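Local coordinates for protein carbon monoxide dehydrogenase (Thermococcus sp. AM4, PDB 6T7J) that catalyses the oxidation of carbon monoxide to carbon dioxide, probably passing the electrons on through its iron-sulfur clusters, and is seen here in a nickel-free, as-isolated form, at residues 397-401 against 402-406; 463-466 against 467-471; 594-597 against 598-602. One frame throughout, in Å; residues are numbered along the deposited sequence.

Contact 1 of 3, residues 397-401 against 402-406; sequences PNRPR and DRVHI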
loop_
_atom_site.group_PDB
_atom_site.type_symbol
_atom_site.label_atom_id
_atom_site.label_comp_id
_atom_site.label_asym_id
_atom_site.label_seq_id
_atom_site.Cartn_x
_atom_site.Cartn_y
_atom_site.Cartn_z
ATOM N N PRO A 397 28.821 32.168 6.022
ATOM C CA PRO A 397 29.402 32.950 7.130
ATOM C C PRO A 397 28.938 32.524 8.514
ATOM O O PRO A 397 29.571 32.910 9.505
ATOM C CB PRO A 397 28.957 34.386 6.819
ATOM C CG PRO A 397 28.761 34.405 5.355
ATOM C CD PRO A 397 28.217 33.050 5.004
ATOM N N ASN A 398 27.864 31.745 8.623
ATOM C CA ASN A 398 27.322 31.348 9.915
ATOM C C ASN A 398 27.920 30.050 10.441
ATOM O O ASN A 398 27.469 29.556 11.479
ATOM C CB ASN A 398 25.801 31.214 9.828
ATOM C CG ASN A 398 25.120 32.531 9.528
ATOM O OD1 ASN A 398 25.464 33.565 10.104
ATOM N ND2 ASN A 398 24.149 32.504 8.620
ATOM N N ARG A 399 28.910 29.492 9.760
ATOM C CA ARG A 399 29.490 28.224 10.188
ATOM C C ARG A 399 30.238 28.399 11.502
ATOM O O ARG A 399 31.233 29.135 11.544
ATOM C CB ARG A 399 30.433 27.677 9.122
ATOM C CG ARG A 399 31.271 26.505 9.606
ATOM C CD ARG A 399 32.391 26.184 8.637
ATOM N NE ARG A 399 31.880 25.780 7.332
ATOM C CZ ARG A 399 32.574 25.078 6.444
ATOM N NH1 ARG A 399 32.028 24.755 5.280
ATOM N NH2 ARG A 399 33.814 24.696 6.721
ATOM N N PRO A 400 29.810 27.752 12.589
ATOM C CA PRO A 400 30.569 27.842 13.842
ATOM C C PRO A 400 31.906 27.129 13.727
ATOM O O PRO A 400 32.007 25.935 14.026
ATOM C CB PRO A 400 29.649 27.161 14.861
ATOM C CG PRO A 400 28.841 26.202 14.045
ATOM C CD PRO A 400 28.651 26.848 12.701
ATOM N N ARG A 401 32.935 27.855 13.281
ATOM C CA ARG A 401 34.244 27.247 13.069
ATOM C C ARG A 401 34.840 26.698 14.358
ATOM O O ARG A 401 35.704 25.817 14.302
ATOM C CB ARG A 401 35.197 28.261 12.437
ATOM C CG ARG A 401 34.805 28.676 11.029
ATOM C CD ARG A 401 36.007 29.185 10.244
ATOM N NE ARG A 401 35.700 29.353 8.826
ATOM C CZ ARG A 401 35.892 28.416 7.902
ATOM N NH1 ARG A 401 35.579 28.658 6.638
ATOM N NH2 ARG A 401 36.395 27.237 8.241
ATOM N N ASP A 402 34.394 27.194 15.514
ATOM C CA ASP A 402 34.853 26.666 16.793
ATOM C C ASP A 402 34.352 25.250 17.050
ATOM O O ASP A 402 34.963 24.525 17.843
ATOM C CB ASP A 402 34.404 27.587 17.928
ATOM C CG ASP A 402 32.927 27.926 17.849
ATOM O OD1 ASP A 402 32.480 28.388 16.778
ATOM O OD2 ASP A 402 32.212 27.731 18.855
ATOM N N ARG A 403 33.261 24.840 16.402
ATOM C CA ARG A 403 32.663 23.528 16.605
ATOM C C ARG A 403 32.783 22.641 15.369
ATOM O O ARG A 403 31.964 21.742 15.162
ATOM C CB ARG A 403 31.195 23.663 17.009
ATOM C CG ARG A 403 30.947 24.612 18.164
ATOM C CD ARG A 403 29.497 25.066 18.194
ATOM N NE ARG A 403 28.573 23.937 18.265
ATOM C CZ ARG A 403 27.294 23.995 17.911
ATOM N NH1 ARG A 403 26.527 22.916 18.009
ATOM N NH2 ARG A 403 26.779 25.132 17.460
ATOM N N VAL A 404 33.795 22.878 14.540
ATOM C CA VAL A 404 33.983 22.135 13.299
ATOM C C VAL A 404 35.002 21.030 13.534
ATOM O O VAL A 404 36.102 21.286 14.039
ATOM C CB VAL A 404 34.428 23.062 12.155
ATOM C CG1 VAL A 404 35.000 22.249 11.001
ATOM C CG2 VAL A 404 33.260 23.914 11.680
ATOM N N HIS A 405 34.637 19.800 13.169
ATOM C CA HIS A 405 35.550 18.658 13.222
ATOM C C HIS A 405 35.225 17.755 12.037
ATOM O O HIS A 405 34.295 16.945 12.101
ATOM C CB HIS A 405 35.436 17.903 14.541
ATOM C CG HIS A 405 36.284 16.669 14.606
ATOM N ND1 HIS A 405 37.522 16.647 15.211
ATOM C CD2 HIS A 405 36.073 15.416 14.138
ATOM C CE1 HIS A 405 38.035 15.435 15.114
ATOM N NE2 HIS A 405 37.177 14.668 14.466
ATOM N N ILE A 406 35.984 17.900 10.960
ATOM C CA ILE A 406 35.866 17.046 9.783
ATOM C C ILE A 406 36.905 15.939 9.911
ATOM O O ILE A 406 38.100 16.244 10.043
ATOM C CB ILE A 406 36.066 17.843 8.486
ATOM C CG1 ILE A 406 35.050 18.983 8.395
ATOM C CG2 ILE A 406 35.966 16.927 7.273
ATOM C CD1 ILE A 406 35.316 19.950 7.259
#

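Contact 2 of 3, residues 463-466 against 467-471; sequences VTLA and KELIK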
loop_
_atom_site.group_PDB
_atom_site.type_symbol
_atom_site.label_atom_id
_atom_site.label_comp_id
_atom_site.label_asym_id
_atom_site.label_seq_id
_atom_site.Cartn_x
_atom_site.Cartn_y
_atom_site.Cartn_z
ATOM N N VAL A 463 31.839 -4.637 4.141
ATOM C CA VAL A 463 33.247 -4.739 3.774
ATOM C C VAL A 463 33.783 -6.138 4.054
ATOM O O VAL A 463 34.569 -6.676 3.268
ATOM C CB VAL A 463 34.072 -3.657 4.493
ATOM C CG1 VAL A 463 33.899 -3.747 5.998
ATOM C CG2 VAL A 463 35.525 -3.804 4.134
ATOM N N THR A 464 33.372 -6.753 5.167
ATOM C CA THR A 464 33.895 -8.076 5.495
ATOM C C THR A 464 33.435 -9.116 4.480
ATOM O O THR A 464 34.231 -9.955 4.040
ATOM C CB THR A 464 33.483 -8.475 6.914
ATOM O OG1 THR A 464 34.175 -7.653 7.862
ATOM C CG2 THR A 464 33.832 -9.929 7.185
ATOM N N LEU A 465 32.161 -9.069 4.078
ATOM C CA LEU A 465 31.679 -9.983 3.051
ATOM C C LEU A 465 32.391 -9.745 1.726
ATOM O O LEU A 465 32.810 -10.702 1.060
ATOM C CB LEU A 465 30.167 -9.830 2.883
ATOM C CG LEU A 465 29.524 -10.796 1.888
ATOM C CD1 LEU A 465 29.637 -12.218 2.392
ATOM C CD2 LEU A 465 28.075 -10.433 1.649
ATOM N N ALA A 466 32.544 -8.476 1.328
ATOM C CA ALA A 466 33.245 -8.185 0.081
ATOM C C ALA A 466 34.673 -8.724 0.108
ATOM O O ALA A 466 35.135 -9.332 -0.868
ATOM C CB ALA A 466 33.238 -6.679 -0.180
ATOM N N LYS A 467 35.379 -8.515 1.224
ATOM C CA LYS A 467 36.752 -8.992 1.361
ATOM C C LYS A 467 36.817 -10.511 1.276
ATOM O O LYS A 467 37.633 -11.071 0.531
ATOM C CB LYS A 467 37.333 -8.526 2.697
ATOM C CG LYS A 467 37.854 -7.102 2.739
ATOM C CD LYS A 467 38.632 -6.890 4.032
ATOM C CE LYS A 467 38.599 -5.446 4.493
ATOM N NZ LYS A 467 39.580 -4.604 3.756
ATOM N N GLU A 468 35.985 -11.193 2.067
ATOM C CA GLU A 468 36.014 -12.649 2.093
ATOM C C GLU A 468 35.656 -13.235 0.738
ATOM O O GLU A 468 36.133 -14.320 0.389
ATOM C CB GLU A 468 35.064 -13.178 3.167
ATOM C CG GLU A 468 35.515 -12.910 4.594
ATOM C CD GLU A 468 36.786 -13.657 4.953
ATOM O OE1 GLU A 468 37.764 -12.999 5.368
ATOM O OE2 GLU A 468 36.807 -14.899 4.820
ATOM N N LEU A 469 34.832 -12.535 -0.044
ATOM C CA LEU A 469 34.488 -13.042 -1.366
ATOM C C LEU A 469 35.622 -12.817 -2.362
ATOM O O LEU A 469 35.994 -13.734 -3.103
ATOM C CB LEU A 469 33.192 -12.394 -1.859
ATOM C CG LEU A 469 31.918 -12.918 -1.191
ATOM C CD1 LEU A 469 30.689 -12.253 -1.778
ATOM C CD2 LEU A 469 31.821 -14.432 -1.317
ATOM N N ILE A 470 36.195 -11.609 -2.387
ATOM C CA ILE A 470 37.233 -11.336 -3.381
ATOM C C ILE A 470 38.510 -12.107 -3.073
ATOM O O ILE A 470 39.299 -12.391 -3.983
ATOM C CB ILE A 470 37.525 -9.826 -3.500
ATOM C CG1 ILE A 470 38.053 -9.259 -2.185
ATOM C CG2 ILE A 470 36.311 -9.076 -3.947
ATOM C CD1 ILE A 470 38.516 -7.826 -2.295
ATOM N N LYS A 471 38.749 -12.459 -1.806
ATOM C CA LYS A 471 39.923 -13.267 -1.498
ATOM C C LYS A 471 39.768 -14.709 -1.968
ATOM O O LYS A 471 40.774 -15.403 -2.143
ATOM C CB LYS A 471 40.222 -13.223 0.005
ATOM C CG LYS A 471 39.617 -14.364 0.808
ATOM C CD LYS A 471 40.322 -14.541 2.145
ATOM C CE LYS A 471 40.043 -13.378 3.082
ATOM N NZ LYS A 471 40.222 -13.761 4.514
#

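Contact 3 of 3, residues 594-597 against 598-602; sequences EDVE and DIIGG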
loop_
_atom_site.group_PDB
_atom_site.type_symbol
_atom_site.label_atom_id
_atom_site.label_comp_id
_atom_site.label_asym_id
_atom_site.label_seq_id
_atom_site.Cartn_x
_atom_site.Cartn_y
_atom_site.Cartn_z
ATOM N N GLU A 594 13.375 -22.006 1.477
ATOM C CA GLU A 594 13.382 -23.389 1.015
ATOM C C GLU A 594 12.371 -23.634 -0.098
ATOM O O GLU A 594 12.754 -23.840 -1.253
ATOM C CB GLU A 594 13.104 -24.324 2.194
ATOM C CG GLU A 594 13.766 -25.678 2.131
ATOM C CD GLU A 594 13.500 -26.485 3.385
ATOM O OE1 GLU A 594 13.953 -26.062 4.468
ATOM O OE2 GLU A 594 12.825 -27.532 3.290
ATOM N N ASP A 595 11.077 -23.605 0.245
ATOM C CA ASP A 595 10.027 -24.024 -0.681
ATOM C C ASP A 595 10.020 -23.231 -1.980
ATOM O O ASP A 595 9.534 -23.736 -2.998
ATOM C CB ASP A 595 8.656 -23.897 -0.013
ATOM C CG ASP A 595 8.300 -25.105 0.820
ATOM O OD1 ASP A 595 9.178 -25.970 1.026
ATOM O OD2 ASP A 595 7.138 -25.188 1.274
ATOM N N VAL A 596 10.545 -22.002 -1.974
ATOM C CA VAL A 596 10.446 -21.145 -3.152
ATOM C C VAL A 596 11.508 -21.440 -4.200
ATOM O O VAL A 596 11.404 -20.934 -5.324
ATOM C CB VAL A 596 10.504 -19.666 -2.725
ATOM C CG1 VAL A 596 11.944 -19.197 -2.600
ATOM C CG2 VAL A 596 9.717 -18.795 -3.698
ATOM N N GLU A 597 12.519 -22.252 -3.877
ATOM C CA GLU A 597 13.516 -22.611 -4.882
ATOM C C GLU A 597 12.898 -23.443 -6.000
ATOM O O GLU A 597 13.230 -23.257 -7.177
ATOM C CB GLU A 597 14.682 -23.360 -4.235
ATOM C CG GLU A 597 15.650 -23.984 -5.236
ATOM C CD GLU A 597 17.104 -23.874 -4.808
ATOM O OE1 GLU A 597 17.407 -24.176 -3.635
ATOM O OE2 GLU A 597 17.944 -23.491 -5.651
ATOM N N ASP A 598 11.989 -24.358 -5.653
ATOM C CA ASP A 598 11.327 -25.168 -6.672
ATOM C C ASP A 598 10.471 -24.318 -7.600
ATOM O O ASP A 598 10.263 -24.687 -8.762
ATOM C CB ASP A 598 10.467 -26.246 -6.011
ATOM C CG ASP A 598 11.280 -27.433 -5.537
ATOM O OD1 ASP A 598 11.948 -27.314 -4.487
ATOM O OD2 ASP A 598 11.248 -28.484 -6.212
ATOM N N ILE A 599 9.977 -23.180 -7.117
ATOM C CA ILE A 599 9.035 -22.383 -7.895
ATOM C C ILE A 599 9.763 -21.512 -8.913
ATOM O O ILE A 599 9.408 -21.490 -10.097
ATOM C CB ILE A 599 8.154 -21.538 -6.956
ATOM C CG1 ILE A 599 7.328 -22.443 -6.037
ATOM C CG2 ILE A 599 7.250 -20.615 -7.757
ATOM C CD1 ILE A 599 6.467 -23.447 -6.776
ATOM N N ILE A 600 10.792 -20.784 -8.477
ATOM C CA ILE A 600 11.377 -19.744 -9.317
ATOM C C ILE A 600 12.883 -19.922 -9.478
ATOM O O ILE A 600 13.497 -19.288 -10.343
ATOM C CB ILE A 600 11.041 -18.349 -8.758
ATOM C CG1 ILE A 600 11.203 -18.330 -7.238
ATOM C CG2 ILE A 600 9.615 -17.972 -9.108
ATOM C CD1 ILE A 600 12.589 -18.005 -6.772
ATOM N N GLY A 601 13.494 -20.766 -8.646
ATOM C CA GLY A 601 14.897 -21.101 -8.798
ATOM C C GLY A 601 15.859 -20.378 -7.878
ATOM O O GLY A 601 17.065 -20.641 -7.948
ATOM N N GLY A 602 15.372 -19.468 -7.036
ATOM C CA GLY A 602 16.191 -18.827 -6.027
ATOM C C GLY A 602 15.555 -18.987 -4.658
ATOM O O GLY A 602 14.491 -19.590 -4.517
#

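Contact 1 of 3, residues 397-401 against 402-406
Pro-400 and Arg-403 close a tight turn, with Arg-403 N bonded to Pro-400 O at 2.9 Å. On the side-chain level Arg-403 runs back past the proline ring: its CD lies 3.9 Å from Pro-400 CB, and the bend at chi3 (57°) carries the guanidinium obliquely past Pro-400 CG. There it forms a cation-pi contact with Tyr-355 and a hydrogen bond to Cys-354 O. The backbone makes two overlapping turns, an inverse gamma turn centred on Pro-400 and a beta turn over 400-403 with Arg-401 and Asp-402 at its corners, in the loop between helix 381-395 and strand 411-415. Val-404 leans in with one branch: CG2, anti to its own carbonyl carbon, sits 3.3 Å from Pro-400 O. That methyl is also 3.9 Å from Arg-399 CG, the two side chains crossing at about a right angle. Arg-399 CD in turn lies 4.1 Å above the plane of the Arg-401 guanidinium, over its centre. Beyond the turn, Arg-399 forms a salt bridge with Glu-335, and Arg-401 NH1 bonds to Glu-259 O.

Contact 2 of 3, residues 463-466 against 467-471
Val-463 and Lys-467 stand one helical turn apart and are joined twice, through the backbone and through their side chains. The backbone bonds are those of a regular alpha helix: the N atoms of Lys-467, Glu-468, Leu-469 and Ile-470 each lie 2.9 Å from the O atoms of Val-463, Thr-464, Leu-465 and Ala-466 respectively. Ala-466 O also takes a weak second bond from Leu-469 N, at 3.3 Å.

Side-chain packing follows the same i to i+4 spacing. Val-463 CG2 meets Lys-467 CE at 3.5 Å, the two side chains lying side by side and pointing the same way. Leu-465 and Leu-469 repeat this arrangement as an apolar pair, with Leu-465 CG 4.1 Å from Leu-469 CD1. Ile-470 has CG1 wedged between its own N and carbonyl carbon (chi1 62°), which packs that methylene on a carbonyl oxygen, 3.2 Å from Ala-466 O.

Of the charged groups, Lys-471 NZ forms a salt bridge with Glu-468 OE1 at 2.7 Å, reaching the syn side of the carboxylate but 34° out of its plane. The ammonium group of Lys-467 makes a long, weak ion pair with Glu-489. Shortened to an alanine, Lys-467 would lose the methylene that lies along Val-463 CG2, which is likely to open a gap there and leave Glu-489 without this distant positive charge.

The helix is the crossover of a beta-alpha-beta unit between strands 444-448 and 474-478. Leu-469 and Ile-470 rest on strand 474-478, Ala-466 touches Trp-482 of helix 480-489, and Thr-464, Leu-465 and Glu-468 pack on helix 610-627.

Contact 3 of 3, residues 594-597 against 598-602
Val-596 and Ile-600 meet obliquely across a single helical turn, Val-596 CG2 standing 3.9 Å from Ile-600 CG1. The same residues share the main backbone bond, Ile-600 N to Val-596 O at 3.2 Å, with an N-H...O angle of 161°. Val-596 O is also approached by Ile-599 N, in a weak bond. The first torsion of Ile-600 (chi1 43°) sets CG1 between its backbone N and carbonyl carbon, bringing this methylene 3.2 Å from Val-596 O. The other branch of the valine, CG1, faces Gly-602 O at 3.2 Å, and Glu-597 CA makes a CA-H...O contact with that oxygen at the same distance.

The turn is the short helix 597-600, which comes after helix 586-595 and stops at a glycine in the C' position. Gly-601 has a phi of 100°, where a beta carbon would press on the carbonyl oxygen of Ile-600; its N reaches Glu-597 O at 2.9 Å, in a weak bond.

Further out, Glu-597 N is bonded to Glu-594 O at 3.1 Å, at the bend between the two helices, while the Glu-597 carboxylate turns to a salt bridge with Lys-603. Asp-595 is paired with Lys-590. Val-596 and Ile-600 both lie against Val-568 of helix 558-569, and Arg-179 NH1 holds Ile-600 O.

In the fold
The three contacts follow one another along the chain without touching. Contact 1 is a surface turn about 32 Å from the chain centre, bonded to the segments that lead into strands 261-268 and 336-339 of the first parallel sheet. Contacts 2 and 3 flank the second parallel sheet, 27 Å apart between centres: contact 2 on the helix leading into strand 474-478, contact 3 just before strand 604-606, outermost of that sheet within this chain. Contacts 1 and 3 lie on opposite sides of the chain centre, 55 Å between their centres. Contact 2 is linked to the broken Fe4S4 cluster indirectly: Ala-466 packs on Trp-482, whose sequence neighbour Cys-481 lines the pocket. Contact 3 packs on Val-568, near the end of its helix opposite pocket residue Lys-559.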